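11R-lipoxygenase (Gersemia fruticosa, PDB 3VF1) is a calcium-dependent lipoxygenase, a non-heme iron dioxygenase that probably inserts molecular oxygen into polyunsaturated fatty acids. Local coordinates at residues Y491-L499 against M680-P689; W500-I511 against L560-F569. All coordinates share one frame; numbering follows the deposited sequence.

Contact 1: residues Y491-L499 against M680-P689; sequences YYKDDALLL and MVSPYTWLIP. With FRU (beta-D-fructofuranose), chain C.
Tyr684 and Leu687 pack a loop against one side of the first turns of helix 491-514, a buried helix-to-loop contact in the mostly helical catalytic domain of the lipoxygenase fold. The loop follows helix 653-676 and leads to the C-terminal Ile698, an iron ligand. Around Leu687 the chain makes a type I beta turn, Thr685 to Ile688. With CG anti to the backbone N (chi1 -174°), the Tyr684 ring lays one face over the backbone of Tyr491 and Tyr492; its side chain runs alongside that of Tyr492 and points the same way. Its OH comes to the edge of the Tyr492 ring, 3.5 Å from Tyr492 CD2, while the OH of Tyr492 itself is hydrogen-bonded to Gln574 OE1. Leu687 contributes CD1, which sits 3.6 Å from Ala496 N and 3.9 Å from Ala496 CB; Leu499 CD1 reaches Leu687 CB at 3.8 Å. At the other end Met680 makes an oblique Met-aromatic contact, its SD 5.2 Å from the centroid of the Tyr491 ring. Another side of the helix serves the sugar: Lys493 NZ and Asp494 OD1, joined by a salt bridge, each hydrogen-bond the fructose. Asp495 divides its carboxylate: OD1 forms a salt bridge with Arg676, and OD2 accepts from a water that also donates to Tyr684 O and accepts from Leu687 N, 3.1 Å from the water oxygen.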
loop_
_atom_site.group_PDB
_atom_site.type_symbol
_atom_site.label_atom_id
_atom_site.label_comp_id
_atom_site.label_asym_id
_atom_site.label_seq_id
_atom_site.Cartn_x
_atom_site.Cartn_y
_atom_site.Cartn_z
ATOM N N TYR A 491 13.746 -9.045 -11.150
ATOM C CA TYR A 491 14.164 -8.940 -9.756
ATOM C C TYR A 491 12.997 -8.750 -8.792
ATOM O O TYR A 491 13.031 -9.255 -7.672
ATOM C CB TYR A 491 15.177 -7.806 -9.601
ATOM C CG TYR A 491 16.389 -7.981 -10.484
ATOM C CD1 TYR A 491 17.002 -9.220 -10.612
ATOM C CD2 TYR A 491 16.909 -6.915 -11.208
ATOM C CE1 TYR A 491 18.106 -9.392 -11.421
ATOM C CE2 TYR A 491 18.012 -7.079 -12.024
ATOM C CZ TYR A 491 18.607 -8.319 -12.126
ATOM O OH TYR A 491 19.706 -8.491 -12.934
ATOM N N TYR A 492 11.970 -8.023 -9.217
ATOM C CA TYR A 492 10.770 -7.883 -8.403
ATOM C C TYR A 492 10.185 -9.253 -8.087
ATOM O O TYR A 492 9.772 -9.518 -6.963
ATOM C CB TYR A 492 9.711 -7.048 -9.118
ATOM C CG TYR A 492 8.315 -7.314 -8.596
ATOM C CD1 TYR A 492 7.531 -8.318 -9.147
ATOM C CD2 TYR A 492 7.789 -6.579 -7.539
ATOM C CE1 TYR A 492 6.262 -8.578 -8.672
ATOM C CE2 TYR A 492 6.517 -6.831 -7.056
ATOM C CZ TYR A 492 5.759 -7.833 -7.628
ATOM O OH TYR A 492 4.494 -8.090 -7.153
ATOM N N LYS A 493 10.145 -10.120 -9.092
ATOM C CA LYS A 493 9.548 -11.443 -8.943
ATOM C C LYS A 493 10.323 -12.295 -7.945
ATOM O O LYS A 493 9.731 -12.951 -7.091
ATOM C CB LYS A 493 9.476 -12.148 -10.299
ATOM C CG LYS A 493 9.106 -13.623 -10.224
ATOM C CD LYS A 493 10.331 -14.525 -10.224
ATOM C CE LYS A 493 11.092 -14.433 -11.538
ATOM N NZ LYS A 493 12.256 -15.356 -11.590
ATOM N N ASP A 494 11.648 -12.280 -8.050
ATOM C CA ASP A 494 12.489 -13.069 -7.157
ATOM C C ASP A 494 12.323 -12.626 -5.706
ATOM O O ASP A 494 12.171 -13.457 -4.808
ATOM C CB ASP A 494 13.959 -12.958 -7.565
ATOM C CG ASP A 494 14.255 -13.656 -8.877
ATOM O OD1 ASP A 494 13.540 -14.620 -9.217
ATOM O OD2 ASP A 494 15.210 -13.244 -9.569
ATOM N N ASP A 495 12.350 -11.317 -5.483
ATOM C CA ASP A 495 12.277 -10.773 -4.132
ATOM C C ASP A 495 10.874 -10.900 -3.546
ATOM O O ASP A 495 10.711 -11.247 -2.377
ATOM C CB ASP A 495 12.714 -9.307 -4.124
ATOM C CG ASP A 495 14.151 -9.125 -4.582
ATOM O OD1 ASP A 495 14.941 -10.088 -4.461
ATOM O OD2 ASP A 495 14.492 -8.022 -5.063
ATOM N N ALA A 496 9.863 -10.614 -4.360
ATOM C CA ALA A 496 8.477 -10.701 -3.918
ATOM C C ALA A 496 8.111 -12.128 -3.512
ATOM O O ALA A 496 7.322 -12.335 -2.591
ATOM C CB ALA A 496 7.543 -10.205 -5.012
ATOM N N LEU A 497 8.686 -13.111 -4.198
ATOM C CA LEU A 497 8.383 -14.511 -3.916
ATOM C C LEU A 497 9.049 -14.985 -2.626
ATOM O O LEU A 497 8.517 -15.851 -1.933
ATOM C CB LEU A 497 8.797 -15.403 -5.088
ATOM C CG LEU A 497 7.870 -15.379 -6.305
ATOM C CD1 LEU A 497 8.421 -16.260 -7.416
ATOM C CD2 LEU A 497 6.464 -15.819 -5.927
ATOM N N LEU A 498 10.210 -14.423 -2.308
ATOM C CA LEU A 498 10.874 -14.724 -1.047
ATOM C C LEU A 498 10.058 -14.169 0.115
ATOM O O LEU A 498 9.852 -14.843 1.124
ATOM C CB LEU A 498 12.279 -14.121 -1.015
ATOM C CG LEU A 498 13.327 -14.738 -1.943
ATOM C CD1 LEU A 498 14.637 -13.977 -1.830
ATOM C CD2 LEU A 498 13.533 -16.211 -1.627
ATOM N N LEU A 499 9.594 -12.933 -0.040
ATOM C CA LEU A 499 8.852 -12.247 1.009
ATOM C C LEU A 499 7.486 -12.880 1.219
ATOM O O LEU A 499 7.028 -13.025 2.350
ATOM C CB LEU A 499 8.692 -10.770 0.655
ATOM C CG LEU A 499 9.982 -9.954 0.741
ATOM C CD1 LEU A 499 9.946 -8.769 -0.204
ATOM C CD2 LEU A 499 10.207 -9.493 2.172
ATOM N N MET A 680 26.144 -3.803 -9.120
ATOM C CA MET A 680 25.197 -3.275 -10.094
ATOM C C MET A 680 25.200 -1.754 -10.084
ATOM O O MET A 680 25.464 -1.128 -9.055
ATOM C CB MET A 680 23.782 -3.776 -9.802
ATOM C CG MET A 680 23.575 -5.256 -10.059
ATOM S SD MET A 680 21.850 -5.738 -9.870
ATOM C CE MET A 680 21.914 -7.450 -10.404
ATOM N N VAL A 681 24.906 -1.162 -11.237
ATOM C CA VAL A 681 24.796 0.287 -11.346
ATOM C C VAL A 681 23.453 0.746 -10.796
ATOM O O VAL A 681 23.374 1.724 -10.056
ATOM C CB VAL A 681 24.930 0.755 -12.807
ATOM C CG1 VAL A 681 24.633 2.243 -12.917
ATOM C CG2 VAL A 681 26.321 0.441 -13.340
ATOM N N SER A 682 22.399 0.027 -11.165
ATOM C CA SER A 682 21.055 0.337 -10.696
ATOM C C SER A 682 20.419 -0.892 -10.051
ATOM O O SER A 682 19.601 -1.574 -10.669
ATOM C CB SER A 682 20.187 0.826 -11.856
ATOM O OG SER A 682 18.906 1.222 -11.395
ATOM N N PRO A 683 20.798 -1.184 -8.798
ATOM C CA PRO A 683 20.258 -2.348 -8.091
ATOM C C PRO A 683 18.773 -2.202 -7.773
ATOM O O PRO A 683 18.297 -1.089 -7.548
ATOM C CB PRO A 683 21.071 -2.375 -6.794
ATOM C CG PRO A 683 21.513 -0.969 -6.595
ATOM C CD PRO A 683 21.750 -0.428 -7.968
ATOM N N TYR A 684 18.051 -3.318 -7.764
ATOM C CA TYR A 684 16.655 -3.314 -7.352
ATOM C C TYR A 684 16.596 -3.417 -5.831
ATOM O O TYR A 684 16.956 -4.444 -5.255
ATOM C CB TYR A 684 15.894 -4.470 -7.999
ATOM C CG TYR A 684 14.410 -4.431 -7.722
ATOM C CD1 TYR A 684 13.567 -3.625 -8.471
ATOM C CD2 TYR A 684 13.854 -5.192 -6.704
ATOM C CE1 TYR A 684 12.210 -3.581 -8.219
ATOM C CE2 TYR A 684 12.500 -5.154 -6.443
ATOM C CZ TYR A 684 11.681 -4.347 -7.206
ATOM O OH TYR A 684 10.329 -4.304 -6.950
ATOM N N THR A 685 16.140 -2.349 -5.184
ATOM C CA THR A 685 16.266 -2.220 -3.737
ATOM C C THR A 685 14.940 -1.973 -3.028
ATOM O O THR A 685 14.914 -1.730 -1.823
ATOM C CB THR A 685 17.198 -1.049 -3.392
ATOM O OG1 THR A 685 16.661 0.164 -3.936
ATOM C CG2 THR A 685 18.586 -1.285 -3.969
ATOM N N TRP A 686 13.841 -2.040 -3.768
ATOM C CA TRP A 686 12.551 -1.606 -3.246
ATOM C C TRP A 686 11.856 -2.661 -2.389
ATOM O O TRP A 686 10.853 -2.369 -1.739
ATOM C CB TRP A 686 11.648 -1.177 -4.403
ATOM C CG TRP A 686 12.343 -0.242 -5.332
ATOM C CD1 TRP A 686 12.683 -0.478 -6.632
ATOM C CD2 TRP A 686 12.816 1.072 -5.025
ATOM N NE1 TRP A 686 13.331 0.615 -7.158
ATOM C CE2 TRP A 686 13.426 1.579 -6.191
ATOM C CE3 TRP A 686 12.780 1.871 -3.880
ATOM C CZ2 TRP A 686 13.992 2.849 -6.242
ATOM C CZ3 TRP A 686 13.343 3.133 -3.933
ATOM C CH2 TRP A 686 13.939 3.609 -5.107
ATOM N N LEU A 687 12.386 -3.879 -2.381
ATOM C CA LEU A 687 11.813 -4.947 -1.569
ATOM C C LEU A 687 12.801 -5.464 -0.528
ATOM O O LEU A 687 12.618 -6.541 0.030
ATOM C CB LEU A 687 11.312 -6.091 -2.455
ATOM C CG LEU A 687 9.997 -5.811 -3.188
ATOM C CD1 LEU A 687 9.606 -7.000 -4.049
ATOM C CD2 LEU A 687 8.887 -5.478 -2.199
ATOM N N ILE A 688 13.850 -4.693 -0.269
ATOM C CA ILE A 688 14.708 -4.960 0.873
ATOM C C ILE A 688 13.868 -4.725 2.123
ATOM O O ILE A 688 13.358 -3.625 2.321
ATOM C CB ILE A 688 15.936 -4.038 0.890
ATOM C CG1 ILE A 688 16.874 -4.394 -0.264
ATOM C CG2 ILE A 688 16.672 -4.151 2.217
ATOM C CD1 ILE A 688 18.035 -3.432 -0.431
ATOM N N PRO A 689 13.708 -5.762 2.963
ATOM C CA PRO A 689 12.807 -5.689 4.120
ATOM C C PRO A 689 12.970 -4.410 4.936
ATOM O O PRO A 689 11.975 -3.827 5.364
ATOM C CB PRO A 689 13.208 -6.910 4.950
ATOM C CG PRO A 689 13.725 -7.882 3.949
ATOM C CD PRO A 689 14.404 -7.059 2.890
HETATM C C1 FRU C . 11.539 -17.801 -7.849
HETATM C C2 FRU C . 12.387 -18.712 -8.728
HETATM C C3 FRU C . 13.672 -19.123 -8.027
HETATM C C4 FRU C . 14.715 -19.085 -9.124
HETATM C C5 FRU C . 14.161 -18.076 -10.118
HETATM C C6 FRU C . 14.508 -18.489 -11.542
HETATM O O1 FRU C . 12.276 -16.647 -7.516
HETATM O O2 FRU C . 11.669 -19.887 -9.035
HETATM O O3 FRU C . 13.571 -20.413 -7.465
HETATM O O4 FRU C . 15.985 -18.710 -8.648
HETATM O O5 FRU C . 12.758 -18.028 -9.913
HETATM O O6 FRU C . 14.823 -17.363 -12.327
HETATM O O HOH W 1 14.805 -5.540 -3.423
#

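Contact 2: residues W500-I511 against L560-F569; sequences WNVIHQFVQDII and LVHFLTVVVF
With chi1 at 174°, Trp500 has its CG anti to the backbone N, which swings the indole toward helix 560-569 although its CB does not point there; His504 and Phe569 use the same setting. The indole thereby crosses Thr565 at about a right angle, and Thr565 CG2 lies over the six-membered ring, 3.8 Å from its centroid and nearly on the normal, a CH-pi contact. The edge of the same ring turns to Phe569 in a T-shaped pair, planes 71° apart, with Trp500 CE3 3.5 Å from Phe569 CG. Farther round the rim, Val566 CG2 stands 3.7 Å from Trp500 CH2. Were Trp500 an alanine, a gap would probably open among Thr565, Val566, His562 and Phe569, and the Phe569 face would lose its aromatic partner.

One turn on, Val561 CG1 sits over a face of the His504 imidazole, 3.6 Å from His504 NE2. A polar group in the interface, Thr565 OG1, is held within its own helix: it donates to Val561 O at 2.8 Å, from above the carbonyl plane, and that oxygen also accepts from Thr565 N. This bond is consistent with the rotation that turns CG2 to the indole. Toward the far end Ile511 CD1 meets Leu564 CD1 at 3.8 Å, and at the near end Ile503 CG2 packs on Val568 CG1.

Trp500, Val507, Val561 and Thr565 each enter a pocket of four residues on the partner, and the axes approach to 9.1 Å at 129°. Such knobs-into-holes packing between steeply crossed helices, here in the core of the lipoxygenase catalytic domain, joins helix 491-514 to helix 557-579, which carries the iron ligands His575 and Asn579.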
loop_
_atom_site.group_PDB
_atom_site.type_symbol
_atom_site.label_atom_id
_atom_site.label_comp_id
_atom_site.label_asym_id
_atom_site.label_seq_id
_atom_site.Cartn_x
_atom_site.Cartn_y
_atom_site.Cartn_z
ATOM N N TRP A 500 6.836 -13.252 0.122
ATOM C CA TRP A 500 5.534 -13.902 0.187
ATOM C C TRP A 500 5.612 -15.180 1.016
ATOM O O TRP A 500 4.795 -15.402 1.909
ATOM C CB TRP A 500 5.036 -14.227 -1.220
ATOM C CG TRP A 500 3.766 -15.013 -1.230
ATOM C CD1 TRP A 500 3.641 -16.369 -1.164
ATOM C CD2 TRP A 500 2.435 -14.491 -1.309
ATOM N NE1 TRP A 500 2.314 -16.726 -1.197
ATOM C CE2 TRP A 500 1.553 -15.590 -1.288
ATOM C CE3 TRP A 500 1.903 -13.202 -1.397
ATOM C CZ2 TRP A 500 0.170 -15.439 -1.351
ATOM C CZ3 TRP A 500 0.530 -13.054 -1.460
ATOM C CH2 TRP A 500 -0.321 -14.167 -1.437
ATOM N N ASN A 501 6.599 -16.017 0.716
ATOM C CA ASN A 501 6.765 -17.289 1.408
ATOM C C ASN A 501 7.176 -17.110 2.867
ATOM O O ASN A 501 6.803 -17.907 3.725
ATOM C CB ASN A 501 7.791 -18.158 0.678
ATOM C CG ASN A 501 7.246 -18.740 -0.613
ATOM O OD1 ASN A 501 6.083 -19.136 -0.685
ATOM N ND2 ASN A 501 8.086 -18.796 -1.641
ATOM N N VAL A 502 7.946 -16.064 3.145
ATOM C CA VAL A 502 8.372 -15.775 4.510
ATOM C C VAL A 502 7.219 -15.209 5.332
ATOM O O VAL A 502 7.090 -15.509 6.519
ATOM C CB VAL A 502 9.567 -14.797 4.538
ATOM C CG1 VAL A 502 9.541 -13.945 5.795
ATOM C CG2 VAL A 502 10.875 -15.564 4.431
ATOM N N ILE A 503 6.379 -14.399 4.696
ATOM C CA ILE A 503 5.209 -13.840 5.361
ATOM C C ILE A 503 4.146 -14.916 5.562
ATOM O O ILE A 503 3.443 -14.925 6.571
ATOM C CB ILE A 503 4.599 -12.678 4.557
ATOM C CG1 ILE A 503 5.516 -11.457 4.623
ATOM C CG2 ILE A 503 3.222 -12.319 5.101
ATOM C CD1 ILE A 503 5.110 -10.333 3.690
ATOM N N HIS A 504 4.030 -15.822 4.599
ATOM C CA HIS A 504 3.070 -16.914 4.706
ATOM C C HIS A 504 3.435 -17.812 5.879
ATOM O O HIS A 504 2.563 -18.304 6.590
ATOM C CB HIS A 504 3.035 -17.737 3.419
ATOM C CG HIS A 504 2.018 -18.834 3.439
ATOM N ND1 HIS A 504 2.293 -20.095 3.925
ATOM C CD2 HIS A 504 0.725 -18.859 3.040
ATOM C CE1 HIS A 504 1.214 -20.850 3.821
ATOM N NE2 HIS A 504 0.249 -20.124 3.286
ATOM N N GLN A 505 4.733 -18.023 6.075
ATOM C CA GLN A 505 5.214 -18.842 7.177
ATOM C C GLN A 505 4.887 -18.183 8.514
ATOM O O GLN A 505 4.449 -18.846 9.452
ATOM C CB GLN A 505 6.722 -19.065 7.060
ATOM C CG GLN A 505 7.279 -20.033 8.086
ATOM C CD GLN A 505 6.672 -21.414 7.961
ATOM O OE1 GLN A 505 6.675 -22.006 6.883
ATOM N NE2 GLN A 505 6.137 -21.930 9.062
ATOM N N PHE A 506 5.098 -16.873 8.593
ATOM C CA PHE A 506 4.835 -16.130 9.821
ATOM C C PHE A 506 3.358 -16.177 10.196
ATOM O O PHE A 506 3.008 -16.471 11.337
ATOM C CB PHE A 506 5.290 -14.677 9.676
ATOM C CG PHE A 506 4.830 -13.785 10.796
ATOM C CD1 PHE A 506 5.223 -14.034 12.100
ATOM C CD2 PHE A 506 4.012 -12.696 10.544
ATOM C CE1 PHE A 506 4.804 -13.218 13.131
ATOM C CE2 PHE A 506 3.592 -11.875 11.574
ATOM C CZ PHE A 506 3.988 -12.136 12.868
ATOM N N VAL A 507 2.494 -15.884 9.232
ATOM C CA VAL A 507 1.057 -15.902 9.471
ATOM C C VAL A 507 0.601 -17.291 9.898
ATOM O O VAL A 507 -0.248 -17.430 10.776
ATOM C CB VAL A 507 0.274 -15.467 8.217
ATOM C CG1 VAL A 507 -1.212 -15.761 8.380
ATOM C CG2 VAL A 507 0.499 -13.987 7.942
ATOM N N GLN A 508 1.172 -18.319 9.282
ATOM C CA GLN A 508 0.824 -19.694 9.615
ATOM C C GLN A 508 1.234 -20.027 11.046
ATOM O O GLN A 508 0.489 -20.679 11.776
ATOM C CB GLN A 508 1.493 -20.666 8.644
ATOM C CG GLN A 508 1.123 -22.121 8.877
ATOM C CD GLN A 508 1.670 -23.042 7.804
ATOM O OE1 GLN A 508 2.784 -23.554 7.917
ATOM N NE2 GLN A 508 0.888 -23.256 6.753
ATOM N N ASP A 509 2.421 -19.578 11.442
ATOM C CA ASP A 509 2.915 -19.819 12.792
ATOM C C ASP A 509 1.982 -19.196 13.824
ATOM O O ASP A 509 1.605 -19.843 14.799
ATOM C CB ASP A 509 4.329 -19.260 12.960
ATOM C CG ASP A 509 5.365 -20.047 12.182
ATOM O OD1 ASP A 509 5.036 -21.153 11.702
ATOM O OD2 ASP A 509 6.512 -19.565 12.058
ATOM N N ILE A 510 1.608 -17.940 13.604
ATOM C CA ILE A 510 0.730 -17.229 14.524
ATOM C C ILE A 510 -0.622 -17.921 14.630
ATOM O O ILE A 510 -1.125 -18.159 15.726
ATOM C CB ILE A 510 0.505 -15.772 14.076
ATOM C CG1 ILE A 510 1.814 -14.981 14.145
ATOM C CG2 ILE A 510 -0.565 -15.106 14.933
ATOM C CD1 ILE A 510 2.439 -14.934 15.528
ATOM N N ILE A 511 -1.209 -18.245 13.484
ATOM C CA ILE A 511 -2.535 -18.849 13.446
ATOM C C ILE A 511 -2.562 -20.227 14.105
ATOM O O ILE A 511 -3.545 -20.593 14.747
ATOM C CB ILE A 511 -3.050 -18.961 11.998
ATOM C CG1 ILE A 511 -3.316 -17.568 11.422
ATOM C CG2 ILE A 511 -4.318 -19.805 11.935
ATOM C CD1 ILE A 511 -4.367 -16.773 12.173
ATOM N N LEU A 560 -7.748 -19.371 6.013
ATOM C CA LEU A 560 -7.530 -18.216 6.872
ATOM C C LEU A 560 -6.118 -17.660 6.695
ATOM O O LEU A 560 -5.926 -16.450 6.580
ATOM C CB LEU A 560 -7.763 -18.598 8.335
ATOM C CG LEU A 560 -7.531 -17.493 9.365
ATOM C CD1 LEU A 560 -8.379 -16.273 9.048
ATOM C CD2 LEU A 560 -7.829 -18.006 10.764
ATOM N N VAL A 561 -5.133 -18.551 6.672
ATOM C CA VAL A 561 -3.743 -18.146 6.521
ATOM C C VAL A 561 -3.517 -17.456 5.178
ATOM O O VAL A 561 -2.881 -16.406 5.110
ATOM C CB VAL A 561 -2.787 -19.349 6.643
ATOM C CG1 VAL A 561 -1.373 -18.958 6.230
ATOM C CG2 VAL A 561 -2.800 -19.891 8.066
ATOM N N HIS A 562 -4.040 -18.048 4.110
ATOM C CA HIS A 562 -3.852 -17.491 2.776
ATOM C C HIS A 562 -4.393 -16.071 2.694
ATOM O O HIS A 562 -3.688 -15.154 2.279
ATOM C CB HIS A 562 -4.538 -18.355 1.720
ATOM C CG HIS A 562 -4.406 -17.816 0.329
ATOM N ND1 HIS A 562 -3.242 -17.920 -0.401
ATOM C CD2 HIS A 562 -5.287 -17.156 -0.459
ATOM C CE1 HIS A 562 -3.414 -17.354 -1.583
ATOM N NE2 HIS A 562 -4.645 -16.881 -1.643
ATOM N N PHE A 563 -5.649 -15.893 3.091
ATOM C CA PHE A 563 -6.293 -14.590 2.998
ATOM C C PHE A 563 -5.515 -13.534 3.774
ATOM O O PHE A 563 -5.381 -12.400 3.322
ATOM C CB PHE A 563 -7.731 -14.659 3.512
ATOM C CG PHE A 563 -8.542 -13.436 3.196
ATOM C CD1 PHE A 563 -9.257 -13.350 2.011
ATOM C CD2 PHE A 563 -8.585 -12.368 4.076
ATOM C CE1 PHE A 563 -10.002 -12.226 1.714
ATOM C CE2 PHE A 563 -9.330 -11.240 3.784
ATOM C CZ PHE A 563 -10.038 -11.169 2.602
ATOM N N LEU A 564 -4.998 -13.909 4.939
ATOM C CA LEU A 564 -4.249 -12.975 5.773
ATOM C C LEU A 564 -2.870 -12.700 5.183
ATOM O O LEU A 564 -2.338 -11.599 5.315
ATOM C CB LEU A 564 -4.115 -13.517 7.196
ATOM C CG LEU A 564 -5.427 -13.658 7.972
ATOM C CD1 LEU A 564 -5.183 -14.338 9.308
ATOM C CD2 LEU A 564 -6.083 -12.304 8.172
ATOM N N THR A 565 -2.291 -13.706 4.534
ATOM C CA THR A 565 -1.008 -13.540 3.866
ATOM C C THR A 565 -1.139 -12.489 2.768
ATOM O O THR A 565 -0.268 -11.634 2.604
ATOM C CB THR A 565 -0.515 -14.862 3.249
ATOM O OG1 THR A 565 -0.253 -15.813 4.289
ATOM C CG2 THR A 565 0.758 -14.644 2.446
ATOM N N VAL A 566 -2.237 -12.557 2.021
ATOM C CA VAL A 566 -2.519 -11.584 0.973
ATOM C C VAL A 566 -2.544 -10.168 1.533
ATOM O O VAL A 566 -1.970 -9.252 0.947
ATOM C CB VAL A 566 -3.871 -11.876 0.286
ATOM C CG1 VAL A 566 -4.361 -10.656 -0.486
ATOM C CG2 VAL A 566 -3.753 -13.081 -0.635
ATOM N N VAL A 567 -3.211 -9.991 2.669
ATOM C CA VAL A 567 -3.363 -8.671 3.267
ATOM C C VAL A 567 -2.022 -8.111 3.735
ATOM O O VAL A 567 -1.670 -6.976 3.419
ATOM C CB VAL A 567 -4.338 -8.702 4.461
ATOM C CG1 VAL A 567 -4.399 -7.339 5.137
ATOM C CG2 VAL A 567 -5.721 -9.130 4.005
ATOM N N VAL A 568 -1.279 -8.911 4.492
ATOM C CA VAL A 568 0.002 -8.472 5.034
ATOM C C VAL A 568 0.992 -8.164 3.914
ATOM O O VAL A 568 1.744 -7.189 3.984
ATOM C CB VAL A 568 0.612 -9.538 5.971
ATOM C CG1 VAL A 568 2.023 -9.140 6.390
ATOM C CG2 VAL A 568 -0.269 -9.741 7.191
ATOM N N PHE A 569 0.988 -8.996 2.879
ATOM C CA PHE A 569 1.906 -8.826 1.760
ATOM C C PHE A 569 1.581 -7.573 0.953
ATOM O O PHE A 569 2.480 -6.841 0.548
ATOM C CB PHE A 569 1.861 -10.049 0.844
ATOM C CG PHE A 569 2.719 -9.917 -0.379
ATOM C CD1 PHE A 569 4.049 -10.304 -0.354
ATOM C CD2 PHE A 569 2.199 -9.402 -1.554
ATOM C CE1 PHE A 569 4.843 -10.182 -1.476
ATOM C CE2 PHE A 569 2.990 -9.277 -2.683
ATOM C CZ PHE A 569 4.312 -9.668 -2.643
#

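How the contacts relate
Going from the N terminus, the chain passes the PLAT domain and enters the largely helical catalytic part before reaching helix 491-514, which both contacts share. Contact 2 closes the shorter loop, with 48 residues between its segments, when helix 557-579 returns to the second half of that helix. Contact 1 closes the longer one, 180 residues, when the loop after helix 653-676 meets the first half; contact 2 is therefore nested inside it. Their centres lie about 20 Å apart, yet they touch, Ala496 O being 3.5 Å from Phe569 CE1. Helix 557-579 also reaches contact 1, its Cys573 and Ala577 touching Leu687, which ties the C-terminal loop to both helices.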